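Local coordinates for Lmo2241 protein (Listeria monocytogenes, PDB 4HAM) that probably binds DNA and regulates transcription as a GntR-family protein, joining a winged helix-turn-helix to helices of a dimeric bundle, at residues Gln12-Ile15 and Tyr16-Ile19; Leu108-Asn111 and Ile112-His116; Glu121-Gln124 and Asp125-Gly129. All blocks are in the same frame, centred on the assembly; numbering follows the deposited sequence.

Contact 1 (Gln12-Ile15 and Tyr16-Ile19). With SO4 (sulfate ion), chain B.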
loop_
_atom_site.group_PDB
_atom_site.type_symbol
_atom_site.label_atom_id
_atom_site.label_comp_id
_atom_site.label_asym_id
_atom_site.label_seq_id
_atom_site.Cartn_x
_atom_site.Cartn_y
_atom_site.Cartn_z
ATOM N N GLN A 12 12.004 0.430 -0.498
ATOM C CA GLN A 12 11.117 0.741 -1.612
ATOM C C GLN A 12 10.542 2.159 -1.504
ATOM O O GLN A 12 10.085 2.723 -2.495
ATOM C CB GLN A 12 9.982 -0.281 -1.709
ATOM C CG GLN A 12 10.273 -1.458 -2.636
ATOM C CD GLN A 12 9.382 -1.465 -3.872
ATOM O OE1 GLN A 12 8.254 -1.966 -3.837
ATOM N NE2 GLN A 12 9.883 -0.904 -4.971
ATOM N N LEU A 13 10.565 2.734 -0.304
ATOM C CA LEU A 13 10.050 4.086 -0.119
ATOM C C LEU A 13 11.137 5.134 -0.375
ATOM O O LEU A 13 12.227 5.056 0.198
ATOM C CB LEU A 13 9.487 4.270 1.289
ATOM C CG LEU A 13 8.448 3.296 1.851
ATOM C CD1 LEU A 13 7.983 3.780 3.229
ATOM C CD2 LEU A 13 7.271 3.153 0.908
ATOM N N PRO A 14 10.844 6.115 -1.245
ATOM C CA PRO A 14 11.755 7.243 -1.476
ATOM C C PRO A 14 12.104 7.918 -0.157
ATOM O O PRO A 14 11.305 7.862 0.781
ATOM C CB PRO A 14 10.918 8.192 -2.337
ATOM C CG PRO A 14 9.976 7.291 -3.061
ATOM C CD PRO A 14 9.628 6.209 -2.071
ATOM N N ILE A 15 13.275 8.538 -0.076
ATOM C CA ILE A 15 13.681 9.201 1.160
ATOM C C ILE A 15 12.636 10.210 1.642
ATOM O O ILE A 15 12.342 10.263 2.833
ATOM C CB ILE A 15 15.057 9.911 1.028
ATOM C CG1 ILE A 15 16.129 8.910 0.585
ATOM C CG2 ILE A 15 15.462 10.547 2.355
ATOM C CD1 ILE A 15 16.161 7.672 1.406
ATOM N N TYR A 16 12.076 11.005 0.734
ATOM C CA TYR A 16 11.131 12.035 1.171
ATOM C C TYR A 16 9.916 11.372 1.851
ATOM O O TYR A 16 9.406 11.881 2.850
ATOM C CB TYR A 16 10.714 12.979 0.022
ATOM C CG TYR A 16 9.522 12.495 -0.774
ATOM C CD1 TYR A 16 8.227 12.885 -0.437
ATOM C CD2 TYR A 16 9.688 11.636 -1.853
ATOM C CE1 TYR A 16 7.139 12.433 -1.147
ATOM C CE2 TYR A 16 8.603 11.182 -2.576
ATOM C CZ TYR A 16 7.332 11.585 -2.219
ATOM O OH TYR A 16 6.247 11.130 -2.938
ATOM N N GLU A 17 9.493 10.226 1.326
ATOM C CA GLU A 17 8.340 9.519 1.869
ATOM C C GLU A 17 8.641 8.923 3.241
ATOM O O GLU A 17 7.771 8.870 4.110
ATOM C CB GLU A 17 7.867 8.430 0.898
ATOM C CG GLU A 17 6.631 7.693 1.371
ATOM C CD GLU A 17 5.983 6.861 0.290
ATOM O OE1 GLU A 17 6.627 6.636 -0.757
ATOM O OE2 GLU A 17 4.823 6.437 0.481
ATOM N N GLN A 18 9.877 8.471 3.431
ATOM C CA GLN A 18 10.302 7.942 4.719
ATOM C C GLN A 18 10.204 9.042 5.769
ATOM O O GLN A 18 9.724 8.812 6.887
ATOM C CB GLN A 18 11.730 7.386 4.626
ATOM C CG GLN A 18 11.805 6.112 3.813
ATOM C CD GLN A 18 13.190 5.497 3.808
ATOM O OE1 GLN A 18 13.817 5.351 4.855
ATOM N NE2 GLN A 18 13.675 5.135 2.623
ATOM N N ILE A 19 10.634 10.246 5.389
ATOM C CA ILE A 19 10.541 11.407 6.275
ATOM C C ILE A 19 9.099 11.733 6.601
ATOM O O ILE A 19 8.759 11.950 7.766
ATOM C CB ILE A 19 11.227 12.630 5.657
ATOM C CG1 ILE A 19 12.732 12.343 5.525
ATOM C CG2 ILE A 19 10.997 13.876 6.512
ATOM C CD1 ILE A 19 13.482 13.441 4.781
HETATM S S SO4 B . 11.363 -2.453 1.997
HETATM O O1 SO4 B . 12.783 -2.795 2.062
HETATM O O2 SO4 B . 10.581 -3.468 2.699
HETATM O O3 SO4 B . 11.148 -1.156 2.628
HETATM O O4 SO4 B . 10.940 -2.390 0.602
#

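Contact 2 (Leu108-Asn111 and Ile112-His116)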
loop_
_atom_site.group_PDB
_atom_site.type_symbol
_atom_site.label_atom_id
_atom_site.label_comp_id
_atom_site.label_asym_id
_atom_site.label_seq_id
_atom_site.Cartn_x
_atom_site.Cartn_y
_atom_site.Cartn_z
ATOM N N LEU A 108 0.048 -14.473 -1.946
ATOM C CA LEU A 108 1.338 -15.025 -1.571
ATOM C C LEU A 108 1.218 -16.114 -0.499
ATOM O O LEU A 108 2.222 -16.616 0.001
ATOM C CB LEU A 108 2.263 -13.907 -1.101
ATOM C CG LEU A 108 2.700 -12.932 -2.201
ATOM C CD1 LEU A 108 3.277 -11.674 -1.599
ATOM C CD2 LEU A 108 3.723 -13.593 -3.119
ATOM N N GLY A 109 -0.010 -16.469 -0.145
ATOM C CA GLY A 109 -0.233 -17.593 0.748
ATOM C C GLY A 109 -0.357 -17.245 2.219
ATOM O O GLY A 109 -0.322 -18.136 3.064
ATOM N N VAL A 110 -0.508 -15.957 2.530
ATOM C CA VAL A 110 -0.677 -15.522 3.915
ATOM C C VAL A 110 -2.166 -15.533 4.266
ATOM O O VAL A 110 -2.964 -14.871 3.612
ATOM C CB VAL A 110 -0.108 -14.105 4.123
ATOM C CG1 VAL A 110 -0.223 -13.673 5.584
ATOM C CG2 VAL A 110 1.343 -14.039 3.665
ATOM N N ASN A 111 -2.554 -16.285 5.287
ATOM C CA ASN A 111 -3.971 -16.363 5.618
ATOM C C ASN A 111 -4.448 -15.187 6.459
ATOM O O ASN A 111 -3.641 -14.423 6.992
ATOM C CB ASN A 111 -4.358 -17.721 6.228
ATOM C CG ASN A 111 -3.661 -18.007 7.546
ATOM O OD1 ASN A 111 -3.541 -17.136 8.408
ATOM N ND2 ASN A 111 -3.211 -19.251 7.713
ATOM N N ILE A 112 -5.762 -15.039 6.563
ATOM C CA ILE A 112 -6.344 -13.898 7.266
ATOM C C ILE A 112 -5.953 -13.887 8.748
ATOM O O ILE A 112 -5.805 -12.818 9.349
ATOM C CB ILE A 112 -7.885 -13.857 7.089
ATOM C CG1 ILE A 112 -8.458 -12.588 7.702
ATOM C CG2 ILE A 112 -8.537 -15.106 7.672
ATOM C CD1 ILE A 112 -7.829 -11.348 7.158
ATOM N N GLU A 113 -5.760 -15.071 9.327
ATOM C CA GLU A 113 -5.322 -15.168 10.718
ATOM C C GLU A 113 -3.952 -14.518 10.900
ATOM O O GLU A 113 -3.739 -13.765 11.845
ATOM C CB GLU A 113 -5.278 -16.621 11.202
ATOM C CG GLU A 113 -4.697 -16.782 12.601
ATOM C CD GLU A 113 -4.786 -18.213 13.134
ATOM O OE1 GLU A 113 -4.183 -19.126 12.526
ATOM O OE2 GLU A 113 -5.460 -18.420 14.169
ATOM N N GLU A 114 -3.041 -14.820 9.978
ATOM C CA GLU A 114 -1.698 -14.250 9.984
ATOM C C GLU A 114 -1.735 -12.741 9.725
ATOM O O GLU A 114 -0.949 -11.984 10.287
ATOM C CB GLU A 114 -0.815 -14.961 8.951
ATOM C CG GLU A 114 -0.552 -16.423 9.274
ATOM C CD GLU A 114 0.155 -17.179 8.154
ATOM O OE1 GLU A 114 -0.303 -17.112 6.990
ATOM O OE2 GLU A 114 1.166 -17.853 8.445
ATOM N N ILE A 115 -2.659 -12.313 8.873
ATOM C CA ILE A 115 -2.842 -10.896 8.580
ATOM C C ILE A 115 -3.325 -10.100 9.802
ATOM O O ILE A 115 -2.812 -9.014 10.070
ATOM C CB ILE A 115 -3.793 -10.677 7.376
ATOM C CG1 ILE A 115 -3.132 -11.177 6.094
ATOM C CG2 ILE A 115 -4.147 -9.205 7.223
ATOM C CD1 ILE A 115 -4.076 -11.224 4.899
ATOM N N HIS A 116 -4.287 -10.642 10.550
ATOM C CA HIS A 116 -4.726 -9.991 11.781
ATOM C C HIS A 116 -3.572 -9.854 12.775
ATOM O O HIS A 116 -3.450 -8.836 13.452
ATOM C CB HIS A 116 -5.882 -10.748 12.442
ATOM C CG HIS A 116 -7.190 -10.590 11.736
ATOM N ND1 HIS A 116 -7.787 -9.365 11.540
ATOM C CD2 HIS A 116 -8.017 -11.504 11.174
ATOM C CE1 HIS A 116 -8.920 -9.527 10.885
ATOM N NE2 HIS A 116 -9.086 -10.819 10.652
#

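Contact 3 (Glu121-Gln124 and Asp125-Gly129)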
loop_
_atom_site.group_PDB
_atom_site.type_symbol
_atom_site.label_atom_id
_atom_site.label_comp_id
_atom_site.label_asym_id
_atom_site.label_seq_id
_atom_site.Cartn_x
_atom_site.Cartn_y
_atom_site.Cartn_z
ATOM N N GLU A 121 0.581 -6.414 15.410
ATOM C CA GLU A 121 1.998 -6.162 15.653
ATOM C C GLU A 121 2.422 -4.787 15.124
ATOM O O GLU A 121 3.116 -4.046 15.809
ATOM C CB GLU A 121 2.849 -7.274 15.030
ATOM C CG GLU A 121 2.623 -8.622 15.683
ATOM C CD GLU A 121 3.347 -9.762 14.982
ATOM O OE1 GLU A 121 3.902 -9.540 13.882
ATOM O OE2 GLU A 121 3.354 -10.884 15.538
ATOM N N TYR A 122 1.995 -4.452 13.911
ATOM C CA TYR A 122 2.340 -3.161 13.308
ATOM C C TYR A 122 1.653 -2.007 14.027
ATOM O O TYR A 122 2.262 -0.963 14.292
ATOM C CB TYR A 122 1.977 -3.149 11.823
ATOM C CG TYR A 122 2.816 -4.103 11.011
ATOM C CD1 TYR A 122 4.064 -4.512 11.467
ATOM C CD2 TYR A 122 2.361 -4.611 9.808
ATOM C CE1 TYR A 122 4.840 -5.388 10.737
ATOM C CE2 TYR A 122 3.139 -5.491 9.063
ATOM C CZ TYR A 122 4.373 -5.877 9.533
ATOM O OH TYR A 122 5.155 -6.756 8.808
ATOM N N SER A 123 0.384 -2.212 14.355
ATOM C CA SER A 123 -0.353 -1.250 15.152
ATOM C C SER A 123 0.371 -0.946 16.468
ATOM O O SER A 123 0.531 0.221 16.838
ATOM C CB SER A 123 -1.771 -1.751 15.431
ATOM O OG SER A 123 -2.455 -0.845 16.272
ATOM N N GLN A 124 0.816 -1.989 17.169
ATOM C CA GLN A 124 1.520 -1.803 18.438
ATOM C C GLN A 124 2.856 -1.088 18.249
ATOM O O GLN A 124 3.254 -0.273 19.087
ATOM C CB GLN A 124 1.746 -3.146 19.156
ATOM C CG GLN A 124 0.461 -3.845 19.609
ATOM C CD GLN A 124 -0.232 -3.101 20.730
ATOM O OE1 GLN A 124 -1.114 -2.279 20.488
ATOM N NE2 GLN A 124 0.181 -3.370 21.966
ATOM N N ASP A 125 3.543 -1.388 17.151
ATOM C CA ASP A 125 4.838 -0.772 16.878
ATOM C C ASP A 125 4.665 0.715 16.544
ATOM O O ASP A 125 5.505 1.544 16.884
ATOM C CB ASP A 125 5.541 -1.498 15.733
ATOM C CG ASP A 125 6.898 -0.906 15.411
ATOM O OD1 ASP A 125 7.859 -1.148 16.167
ATOM O OD2 ASP A 125 7.005 -0.203 14.388
ATOM N N ILE A 126 3.563 1.039 15.884
ATOM C CA ILE A 126 3.258 2.419 15.532
ATOM C C ILE A 126 2.889 3.236 16.768
ATOM O O ILE A 126 3.425 4.322 16.982
ATOM C CB ILE A 126 2.143 2.452 14.468
ATOM C CG1 ILE A 126 2.728 2.032 13.124
ATOM C CG2 ILE A 126 1.490 3.836 14.380
ATOM C CD1 ILE A 126 1.701 1.512 12.128
ATOM N N ILE A 127 2.006 2.689 17.599
ATOM C CA ILE A 127 1.577 3.364 18.825
ATOM C C ILE A 127 2.725 3.539 19.808
ATOM O O ILE A 127 2.799 4.528 20.540
ATOM C CB ILE A 127 0.383 2.628 19.472
ATOM C CG1 ILE A 127 -0.821 2.708 18.535
ATOM C CG2 ILE A 127 0.051 3.207 20.830
ATOM C CD1 ILE A 127 -1.948 1.741 18.880
ATOM N N GLY A 128 3.647 2.585 19.812
ATOM C CA GLY A 128 4.852 2.729 20.602
ATOM C C GLY A 128 4.640 2.627 22.104
ATOM O O GLY A 128 3.744 1.938 22.578
ATOM N N GLY A 129 5.477 3.324 22.856
ATOM C CA GLY A 129 5.355 3.347 24.299
ATOM C C GLY A 129 4.509 4.513 24.775
ATOM O O GLY A 129 3.362 4.674 24.367
HETATM O O HOH W 1 2.548 -0.184 21.964
#

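Contact 1 (Gln12-Ile15 and Tyr16-Ile19)
The amide of Q18 turns back on the chain that leads into its own helix, and NE2 hydrogen-bonds to O of L13 at 2.8 Å. The bond is nearly straight, 165° at the hydrogen, and the acceptor lies almost in the plane of the Q18 amide. CG of Q18 stands beside the backbone N (chi1 -71°) and the chain beyond it is extended, which carries NE2 to O of L13. Closer to the backbone, CB of L13 packs 3.9 Å from CG of Q18. NE2 also reaches O of N8, so one amide nitrogen ties two points of the N-terminal segment to the helix.

P14 is the N-cap, and its O takes the first regular helical bond, from N of Q18 at 3.1 Å; N of E17 adds a weak one. Y16 meets the proline ring at CB, with CD2 of Y16 3.7 Å from CB of P14 and the two side chains running alongside each other. E17 meets it at CD, a doubtful contact because that glutamate has two conformers. I15 O then accepts from N of I19, continuing the helix.

Further out, N of Q12 donates to O4 of the sulfate at 3.2 Å. That ion, probably from the crystallisation liquor, is also held by S11 and by T96 of the second subunit. Helix 15-29 opens the winged helix-turn-helix domain and packs here on helix 52-64: I15 and Y16 touch T54, I19 meets A58, and K57 makes a cation-pi contact with the Y16 ring.

Contact 2 (Leu108-Asn111 and Ile112-His116)
A capping box starts helix 112-127, with N111 as N-cap and E114 as its partner. OD1 of N111 accepts from N of E114 at 2.8 Å, the nitrogen standing nearly on the line of the side-chain C=O. In return OE1 of E114 takes N of N111 at 2.9 Å through the lone pair that faces away from OE2; E114 was modelled in two conformers, and this bond holds for one of them. The two side chains cross at about a right angle, their amide and carboxylate planes 38° apart. A chi1 of 63° puts CG of N111 between its backbone N and carbonyl carbon and turns OD1 toward N of E114.

Beside the box, CG1 of V110 packs on CB of E114 at 3.7 Å and on CG1 of I115 at 3.9 Å; both V110 and I115 also lean on L105 of helix 88-107. G109, with positive phi, closes that preceding helix in a Schellman motif, so the chain leaves one helix and enters the next within a few residues.

The reciprocal bonds give two backbone N-H groups side-chain acceptors, one in the first turn and one at the cap itself. The carboxylate of E114 at this amino end is also probably stabilised by the helix dipole.

Contact 3 (Glu121-Gln124 and Asp125-Gly129)
The peptide carbonyls of Y122 and S123 meet I126 and I127 of the next turn, whose CG1 methylenes come up obliquely to the oxygen ends. N of I126 bonds to O of Y122 at 2.9 Å from 20° out of the carbonyl plane, while CG1 of I126 sits 3.2 Å from the same oxygen. One residue on, N of I127 bonds to O of S123 at 3.0 Å with a similar tilt, and CG1 of I127 approaches that O to 3.3 Å. This is the last stretch of helix 112-127, part of the helical bundle that the two subunits appear to share.

In both isoleucines CG1 stands beside the backbone N (chi1 -74° in I126), and this lays the branch back along the preceding turn. The tip of I127, CD1, comes to 3.7 Å from OG of S123. Y122 points away from the next turn at CB and packs on R95 of the second subunit.

I126 touches V28 of helix 15-29 and L103 of the second subunit, and its O accepts from NZ of K29, a charge that would probably offset the carbonyl end of the helix. D125, modelled in two conformers, in one of them makes a salt bridge through OD2 with K99 of the second subunit. The helix ends at G128, where phi turns positive; N of G128 still donates to O of Q124 at 3.0 Å, and a water donates to that same oxygen, also at 3.0 Å.

How the contacts relate
Along the chain the three contacts come in series. Contact 1 begins helix 15-29, the first helix of the winged helix-turn-helix domain; contacts 2 and 3 begin and end helix 112-127, their centres 19 Å apart. Contact 1 is about 26 Å from contact 2 and 20 Å from contact 3, centre to centre, and none of the three touches another. The fold joins them indirectly: the end of helix 112-127 at contact 3 packs on helix 15-29, which contact 1 starts. The second subunit is touched at all three, at contact 1 through the loop that leads into helix 15-29, so the dimer involves both the bundle and the approach to the domain that probably binds DNA.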